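Local coordinates for protein cytochrome P450 (Zobellia galactanivorans, PDB 6G5O) that binds a haem group (protoporphyrin IX with iron) within the mainly helical fold of the cytochrome P450 family, at residues Val122-Phe126 / Ala127-Gln131; Glu147-Ile150 / Ser151-Thr154; Tyr192-Leu195 / Leu196-Phe200. All blocks are in the same frame, centred on the assembly; numbering follows the deposited sequence.

Interaction 1 of 3, residues Val122-Phe126 / Ala127-Gln131; sequences VVTDF and ALRLQ
A pi-type turn widens the start of helix 122-139, where Val122 O is bonded to Ala127 N, five residues on, at 2.7 Å and nearly straight (N-H...O 175°). The same oxygen also takes Phe126 N, so two amides grip it at once. The next bond keeps the wide spacing, Leu128 N reaching Val123 O at 3.0 Å. By Leu130 N to Phe126 O, again 3.0 Å but four residues back, the ordinary alpha-helical register has returned. The first turn of helix 122-139 is thus wide, and regular bonding between residues four apart follows it. Ala127 is small enough for its CB to lie 3.4 Å from Val123 O while it rests on Ile226 and Thr230 of helix 223-238. Phe126 and Leu130 share a first torsion, CG anti to the backbone N (chi1 -174° and -173°), which sets them side by side, Phe126 CE1 3.8 Å from Leu130 CD1. Their apolar ends suit the packing against helix 97-117, where Phe126 meets Ile110, Val111 and Thr114, and Leu130 meets Ile107. Arg129 belongs to the more open side: its chain bends at chi2, carrying one face of the guanidinium over Asp125 CA and NH1 to Thr124 O, a weak bond of 3.1 Å. Asp125 OD1 remains 4.6 Å from Arg129 NH1, too far for contact, although the opposite charges probably attract. Beside this arginine, Thr124 CG2 lies 4.1 Å from Leu128 CD2, the two side chains pointing the same way.

Interaction 2 of 3, residues Glu147-Ile150 / Ser151-Thr154; sequences ETWI and SWGT
Glu147 O and Ser151 open the last turn of helix 145-152, after which Gly153 leaves the helical path. Ser151 N bonds this oxygen at 3.0 Å, and Ser151 OG, at 3.2 Å, adds a second bond from the opposite face of the carbonyl plane; a serine suits the exposed helix surface because its hydroxyl can turn back on its own helix. Thr148 comes next. Its carbonyl oxygen lies 3.5 Å above one face of the Trp152 indole, near the rim, and also takes a weak bond from Trp152 N. Trp149 then meets Trp152 through CD1, 3.5 Å from Trp152 CH2, the two indoles lying side by side with their planes at 47°, neither stacked nor edge-to-face. Tyr175 of helix 169-185 ties the pair together, its OH bonded to Trp149 NE1 and its ring edge-to-face with Trp152. Large flat side chains suit this place between neighbouring helices, Trp149 also touching Ser132 and Thr136 of helix 122-139. Ile150 packs its apolar side chain on helix 122-139, while its carbonyl oxygen accepts a bond from the N of Gly153, whose phi is positive (76°), at 3.1 Å from a position well above the carbonyl plane, 53° out of it.

Interaction 3 of 3, residues Tyr192-Leu195 / Leu196-Phe200; sequences YSVL and LNSEF
Ser198 OG and Val194 O are bonded at a short modelled distance of 2.5 Å, whose exact length is doubtful; with the bonds and side chains around it, this pair makes up the close part of a contact that loosens quickly beyond it. With chi1 at -50° the hydroxyl sits beside its own backbone N, which lets OG turn back to Val194 O. Ser198 N separately bonds Leu195 O, another carbonyl of the last helical turn, at 2.9 Å from above the carbonyl plane. Leu196 is packed closely too. Its N bonds Tyr192 O at 3.0 Å, and its CG and CD1 fold over the same oxygen, CG at 3.3 Å. This is the C-terminal end of helix 191-196, and the residues after it lead into strand 199-200, which pairs antiparallel with strand 203-204. A serine suits the exit because its short hydroxyl can reach back to the carbonyl oxygen of Val194, one turn earlier. The inner face is apolar: Leu195 presses on Val87, Val213 and Met214, and Tyr192 packs against helices 169-185 and 207-220. Ser193, although buried, has its OG bonded to Asp190 OD1 and Gly188 N. On the solvent side Asn197 is held more loosely. Its N bonds Ser193 O at 3.2 Å and Val194 O only weakly, while CG, anti to the backbone N (chi1 -161°), leads the amide away from the helix so that OD1 can bond Lys204 NZ.

Interactions 1 and 2 lie on successive helices that touch directly, with Leu128 CD2 3.7 Å from Ile150 O and Arg129 NH1 3.5 Å from Ile150 CG2. Arg222 reaches both, packing on Leu128 and bonding Gly153 O. Interaction 3 is more remote, its centre about 31 Å from that of interaction 1 and 26 Å from that of interaction 2. Its nearest atoms come within about 5 Å of interaction 2, and Phe218 bridges the two, edge-to-face with Trp149 and packed on Tyr192. Leu130, Trp149 and Leu195, one from each contact, have side chains about 10 Å from the bound haem.

Interaction 1 of 3, residues Val122-Phe126 / Ala127-Gln131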
loop_
_atom_site.group_PDB
_atom_site.type_symbol
_atom_site.label_atom_id
_atom_site.label_comp_id
_atom_site.label_asym_id
_atom_site.label_seq_id
_atom_site.Cartn_x
_atom_site.Cartn_y
_atom_site.Cartn_z
ATOM N N VAL A 122 1.691 -3.802 18.525
ATOM C CA VAL A 122 1.002 -4.153 17.269
ATOM C C VAL A 122 1.872 -4.056 16.007
ATOM O O VAL A 122 1.835 -4.945 15.172
ATOM C CB VAL A 122 -0.276 -3.321 17.087
ATOM C CG1 VAL A 122 -0.906 -3.547 15.712
ATOM C CG2 VAL A 122 -1.280 -3.689 18.171
ATOM N N VAL A 123 2.655 -3.002 15.869
ATOM C CA VAL A 123 3.410 -2.808 14.635
ATOM C C VAL A 123 4.335 -3.988 14.301
ATOM O O VAL A 123 4.240 -4.546 13.195
ATOM C CB VAL A 123 4.230 -1.522 14.648
ATOM C CG1 VAL A 123 5.048 -1.384 13.370
ATOM C CG2 VAL A 123 3.294 -0.357 14.744
ATOM N N THR A 124 5.199 -4.375 15.252
ATOM C CA THR A 124 6.179 -5.459 15.051
ATOM C C THR A 124 5.668 -6.863 15.401
ATOM O O THR A 124 5.823 -7.797 14.603
ATOM C CB THR A 124 7.475 -5.157 15.818
ATOM O OG1 THR A 124 7.972 -3.908 15.349
ATOM C CG2 THR A 124 8.548 -6.223 15.584
ATOM N N ASP A 125 5.050 -7.010 16.570
ATOM C CA ASP A 125 4.609 -8.325 17.039
ATOM C C ASP A 125 3.350 -8.835 16.353
ATOM O O ASP A 125 3.055 -10.025 16.437
ATOM C CB ASP A 125 4.334 -8.328 18.565
ATOM C CG ASP A 125 5.565 -7.928 19.420
ATOM O OD1 ASP A 125 6.705 -7.774 18.896
ATOM O OD2 ASP A 125 5.350 -7.755 20.646
ATOM N N PHE A 126 2.581 -7.958 15.718
ATOM C CA PHE A 126 1.319 -8.379 15.104
ATOM C C PHE A 126 1.303 -8.063 13.583
ATOM O O PHE A 126 1.220 -8.953 12.788
ATOM C CB PHE A 126 0.123 -7.739 15.837
ATOM C CG PHE A 126 -1.209 -8.221 15.356
ATOM C CD1 PHE A 126 -1.707 -7.817 14.131
ATOM C CD2 PHE A 126 -1.960 -9.081 16.118
ATOM C CE1 PHE A 126 -2.923 -8.274 13.674
ATOM C CE2 PHE A 126 -3.179 -9.536 15.676
ATOM C CZ PHE A 126 -3.658 -9.125 14.444
ATOM N N ALA A 127 1.408 -6.805 13.199
ATOM C CA ALA A 127 1.249 -6.397 11.811
ATOM C C ALA A 127 2.352 -6.943 10.887
ATOM O O ALA A 127 2.043 -7.518 9.843
ATOM C CB ALA A 127 1.177 -4.892 11.736
ATOM N N LEU A 128 3.606 -6.805 11.307
ATOM C CA LEU A 128 4.755 -7.346 10.566
ATOM C C LEU A 128 4.703 -8.870 10.399
ATOM O O LEU A 128 5.037 -9.403 9.335
ATOM C CB LEU A 128 6.053 -6.948 11.254
ATOM C CG LEU A 128 7.352 -7.563 10.738
ATOM C CD1 LEU A 128 7.669 -7.163 9.293
ATOM C CD2 LEU A 128 8.514 -7.142 11.634
ATOM N N ARG A 129 4.269 -9.571 11.435
ATOM C CA ARG A 129 4.096 -11.026 11.360
ATOM C C ARG A 129 2.967 -11.435 10.389
ATOM O O ARG A 129 3.121 -12.374 9.617
ATOM C CB ARG A 129 3.753 -11.627 12.733
ATOM C CG ARG A 129 4.900 -12.225 13.564
ATOM C CD ARG A 129 5.661 -11.166 14.324
ATOM N NE ARG A 129 6.647 -11.687 15.254
ATOM C CZ ARG A 129 7.792 -11.066 15.583
ATOM N NH1 ARG A 129 8.134 -9.883 15.057
ATOM N NH2 ARG A 129 8.623 -11.633 16.463
ATOM N N LEU A 130 1.795 -10.815 10.523
ATOM C CA LEU A 130 0.695 -11.097 9.628
ATOM C C LEU A 130 1.103 -10.794 8.147
ATOM O O LEU A 130 0.890 -11.612 7.278
ATOM C CB LEU A 130 -0.512 -10.277 10.063
ATOM C CG LEU A 130 -1.879 -10.483 9.417
ATOM C CD1 LEU A 130 -2.924 -9.674 10.176
ATOM C CD2 LEU A 130 -1.856 -10.040 7.967
ATOM N N GLN A 131 1.717 -9.656 7.898
ATOM C CA GLN A 131 2.111 -9.232 6.543
ATOM C C GLN A 131 3.104 -10.202 5.885
ATOM O O GLN A 131 2.871 -10.667 4.758
ATOM C CB GLN A 131 2.676 -7.801 6.569
ATOM C CG GLN A 131 3.138 -7.233 5.211
ATOM C CD GLN A 131 4.615 -7.506 4.906
ATOM O OE1 GLN A 131 5.418 -7.506 5.807
ATOM N NE2 GLN A 131 4.964 -7.701 3.625
#

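Interaction 2 of 3, residues Glu147-Ile150 / Ser151-Thr154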
loop_
_atom_site.group_PDB
_atom_site.type_symbol
_atom_site.label_atom_id
_atom_site.label_comp_id
_atom_site.label_asym_id
_atom_site.label_seq_id
_atom_site.Cartn_x
_atom_site.Cartn_y
_atom_site.Cartn_z
ATOM N N GLU A 147 10.138 -15.863 8.210
ATOM C CA GLU A 147 11.104 -15.561 9.302
ATOM C C GLU A 147 12.234 -14.658 8.816
ATOM O O GLU A 147 12.670 -13.726 9.498
ATOM C CB GLU A 147 11.677 -16.845 9.931
ATOM C CG GLU A 147 10.705 -17.615 10.805
ATOM C CD GLU A 147 10.074 -16.778 11.943
ATOM O OE1 GLU A 147 10.709 -15.828 12.478
ATOM O OE2 GLU A 147 8.915 -17.071 12.283
ATOM N N THR A 148 12.694 -14.900 7.605
ATOM C CA THR A 148 13.656 -14.004 7.007
ATOM C C THR A 148 13.111 -12.596 6.927
ATOM O O THR A 148 13.782 -11.618 7.330
ATOM C CB THR A 148 14.054 -14.503 5.614
ATOM O OG1 THR A 148 14.544 -15.850 5.740
ATOM C CG2 THR A 148 15.095 -13.579 4.986
ATOM N N TRP A 149 11.892 -12.471 6.406
ATOM C CA TRP A 149 11.290 -11.146 6.204
ATOM C C TRP A 149 11.003 -10.462 7.544
ATOM O O TRP A 149 11.229 -9.271 7.703
ATOM C CB TRP A 149 10.035 -11.256 5.320
ATOM C CG TRP A 149 10.313 -11.989 4.047
ATOM C CD1 TRP A 149 11.501 -12.047 3.386
ATOM C CD2 TRP A 149 9.405 -12.805 3.305
ATOM N NE1 TRP A 149 11.393 -12.860 2.290
ATOM C CE2 TRP A 149 10.109 -13.316 2.205
ATOM C CE3 TRP A 149 8.057 -13.147 3.469
ATOM C CZ2 TRP A 149 9.523 -14.143 1.264
ATOM C CZ3 TRP A 149 7.464 -13.943 2.538
ATOM C CH2 TRP A 149 8.199 -14.452 1.448
ATOM N N ILE A 150 10.535 -11.214 8.503
ATOM C CA ILE A 150 10.345 -10.650 9.846
ATOM C C ILE A 150 11.652 -10.128 10.483
ATOM O O ILE A 150 11.656 -9.056 11.084
ATOM C CB ILE A 150 9.687 -11.673 10.770
ATOM C CG1 ILE A 150 8.253 -11.920 10.311
ATOM C CG2 ILE A 150 9.695 -11.163 12.209
ATOM C CD1 ILE A 150 7.667 -13.222 10.815
ATOM N N SER A 151 12.758 -10.854 10.308
ATOM C CA SER A 151 14.084 -10.398 10.796
ATOM C C SER A 151 14.553 -9.076 10.255
ATOM O O SER A 151 15.263 -8.349 10.945
ATOM C CB SER A 151 15.165 -11.436 10.481
ATOM O OG SER A 151 15.009 -12.553 11.338
ATOM N N TRP A 152 14.204 -8.749 9.019
ATOM C CA TRP A 152 14.544 -7.438 8.484
ATOM C C TRP A 152 13.964 -6.276 9.312
ATOM O O TRP A 152 14.537 -5.195 9.331
ATOM C CB TRP A 152 14.015 -7.307 7.055
ATOM C CG TRP A 152 14.614 -8.244 6.047
ATOM C CD1 TRP A 152 15.779 -8.935 6.160
ATOM C CD2 TRP A 152 14.098 -8.545 4.748
ATOM N NE1 TRP A 152 16.013 -9.671 5.026
ATOM C CE2 TRP A 152 15.005 -9.439 4.135
ATOM C CE3 TRP A 152 12.961 -8.145 4.036
ATOM C CZ2 TRP A 152 14.805 -9.948 2.859
ATOM C CZ3 TRP A 152 12.772 -8.642 2.751
ATOM C CH2 TRP A 152 13.685 -9.539 2.181
ATOM N N GLY A 153 12.821 -6.468 9.965
ATOM C CA GLY A 153 12.216 -5.404 10.769
ATOM C C GLY A 153 11.516 -4.324 9.946
ATOM O O GLY A 153 11.465 -4.394 8.722
ATOM N N THR A 154 10.933 -3.346 10.645
ATOM C CA THR A 154 10.441 -2.103 10.066
ATOM C C THR A 154 11.612 -1.114 10.100
ATOM O O THR A 154 11.768 -0.286 9.217
ATOM C CB THR A 154 9.254 -1.581 10.872
#

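Interaction 3 of 3, residues Tyr192-Leu195 / Leu196-Phe200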
loop_
_atom_site.group_PDB
_atom_site.type_symbol
_atom_site.label_atom_id
_atom_site.label_comp_id
_atom_site.label_asym_id
_atom_site.label_seq_id
_atom_site.Cartn_x
_atom_site.Cartn_y
_atom_site.Cartn_z
ATOM N N TYR A 192 8.952 -16.361 -8.570
ATOM C CA TYR A 192 10.216 -16.233 -9.312
ATOM C C TYR A 192 10.239 -17.156 -10.528
ATOM O O TYR A 192 10.519 -16.733 -11.660
ATOM C CB TYR A 192 11.375 -16.604 -8.425
ATOM C CG TYR A 192 11.479 -15.782 -7.149
ATOM C CD1 TYR A 192 12.069 -14.528 -7.157
ATOM C CD2 TYR A 192 11.021 -16.299 -5.933
ATOM C CE1 TYR A 192 12.172 -13.794 -6.017
ATOM C CE2 TYR A 192 11.114 -15.571 -4.756
ATOM C CZ TYR A 192 11.679 -14.328 -4.804
ATOM O OH TYR A 192 11.812 -13.612 -3.649
ATOM N N SER A 193 9.893 -18.410 -10.283
ATOM C CA SER A 193 9.904 -19.442 -11.320
ATOM C C SER A 193 8.881 -19.196 -12.384
ATOM O O SER A 193 9.182 -19.313 -13.565
ATOM C CB SER A 193 9.661 -20.816 -10.696
ATOM O OG SER A 193 10.776 -21.144 -9.900
ATOM N N VAL A 194 7.670 -18.847 -11.962
ATOM C CA VAL A 194 6.627 -18.475 -12.883
ATOM C C VAL A 194 7.007 -17.269 -13.760
ATOM O O VAL A 194 6.671 -17.246 -14.916
ATOM C CB VAL A 194 5.312 -18.132 -12.152
ATOM C CG1 VAL A 194 4.268 -17.622 -13.139
ATOM C CG2 VAL A 194 4.770 -19.373 -11.438
ATOM N N LEU A 195 7.610 -16.243 -13.178
ATOM C CA LEU A 195 7.984 -15.069 -13.943
ATOM C C LEU A 195 9.068 -15.407 -14.989
ATOM O O LEU A 195 8.918 -15.014 -16.147
ATOM C CB LEU A 195 8.426 -13.924 -13.030
ATOM C CG LEU A 195 7.315 -13.269 -12.186
ATOM C CD1 LEU A 195 7.913 -12.195 -11.317
ATOM C CD2 LEU A 195 6.244 -12.653 -13.061
ATOM N N LEU A 196 10.063 -16.206 -14.590
ATOM C CA LEU A 196 11.143 -16.616 -15.495
ATOM C C LEU A 196 10.656 -17.438 -16.674
ATOM O O LEU A 196 11.276 -17.428 -17.719
ATOM C CB LEU A 196 12.237 -17.397 -14.748
ATOM C CG LEU A 196 13.058 -16.526 -13.803
ATOM C CD1 LEU A 196 13.755 -17.383 -12.754
ATOM C CD2 LEU A 196 14.063 -15.709 -14.596
ATOM N N ASN A 197 9.537 -18.127 -16.498
ATOM C CA ASN A 197 8.899 -18.871 -17.563
ATOM C C ASN A 197 7.795 -18.092 -18.295
ATOM O O ASN A 197 7.216 -18.609 -19.204
ATOM C CB ASN A 197 8.320 -20.158 -16.950
ATOM C CG ASN A 197 8.033 -21.222 -17.970
ATOM O OD1 ASN A 197 8.878 -21.542 -18.820
ATOM N ND2 ASN A 197 6.846 -21.805 -17.871
ATOM N N SER A 198 7.489 -16.861 -17.916
ATOM C CA SER A 198 6.455 -16.092 -18.606
ATOM C C SER A 198 7.017 -15.367 -19.833
ATOM O O SER A 198 8.212 -15.153 -19.939
ATOM C CB SER A 198 5.846 -15.054 -17.673
ATOM O OG SER A 198 5.475 -15.649 -16.477
ATOM N N GLU A 199 6.130 -14.935 -20.723
ATOM C CA GLU A 199 6.549 -14.413 -22.028
ATOM C C GLU A 199 6.063 -13.022 -22.328
ATOM O O GLU A 199 4.897 -12.703 -22.087
ATOM C CB GLU A 199 6.057 -15.331 -23.132
ATOM C CG GLU A 199 6.502 -16.757 -22.917
ATOM C CD GLU A 199 6.342 -17.607 -24.151
ATOM O OE1 GLU A 199 5.406 -17.314 -24.951
ATOM O OE2 GLU A 199 7.165 -18.555 -24.294
ATOM N N PHE A 200 6.993 -12.228 -22.860
ATOM C CA PHE A 200 6.780 -10.879 -23.283
ATOM C C PHE A 200 6.979 -10.951 -24.782
ATOM O O PHE A 200 8.126 -11.050 -25.243
ATOM C CB PHE A 200 7.883 -10.014 -22.662
ATOM C CG PHE A 200 7.796 -8.559 -22.970
ATOM C CD1 PHE A 200 6.968 -7.744 -22.227
ATOM C CD2 PHE A 200 8.555 -7.993 -23.992
ATOM C CE1 PHE A 200 6.881 -6.382 -22.493
ATOM C CE2 PHE A 200 8.466 -6.643 -24.265
ATOM C CZ PHE A 200 7.636 -5.831 -23.505
#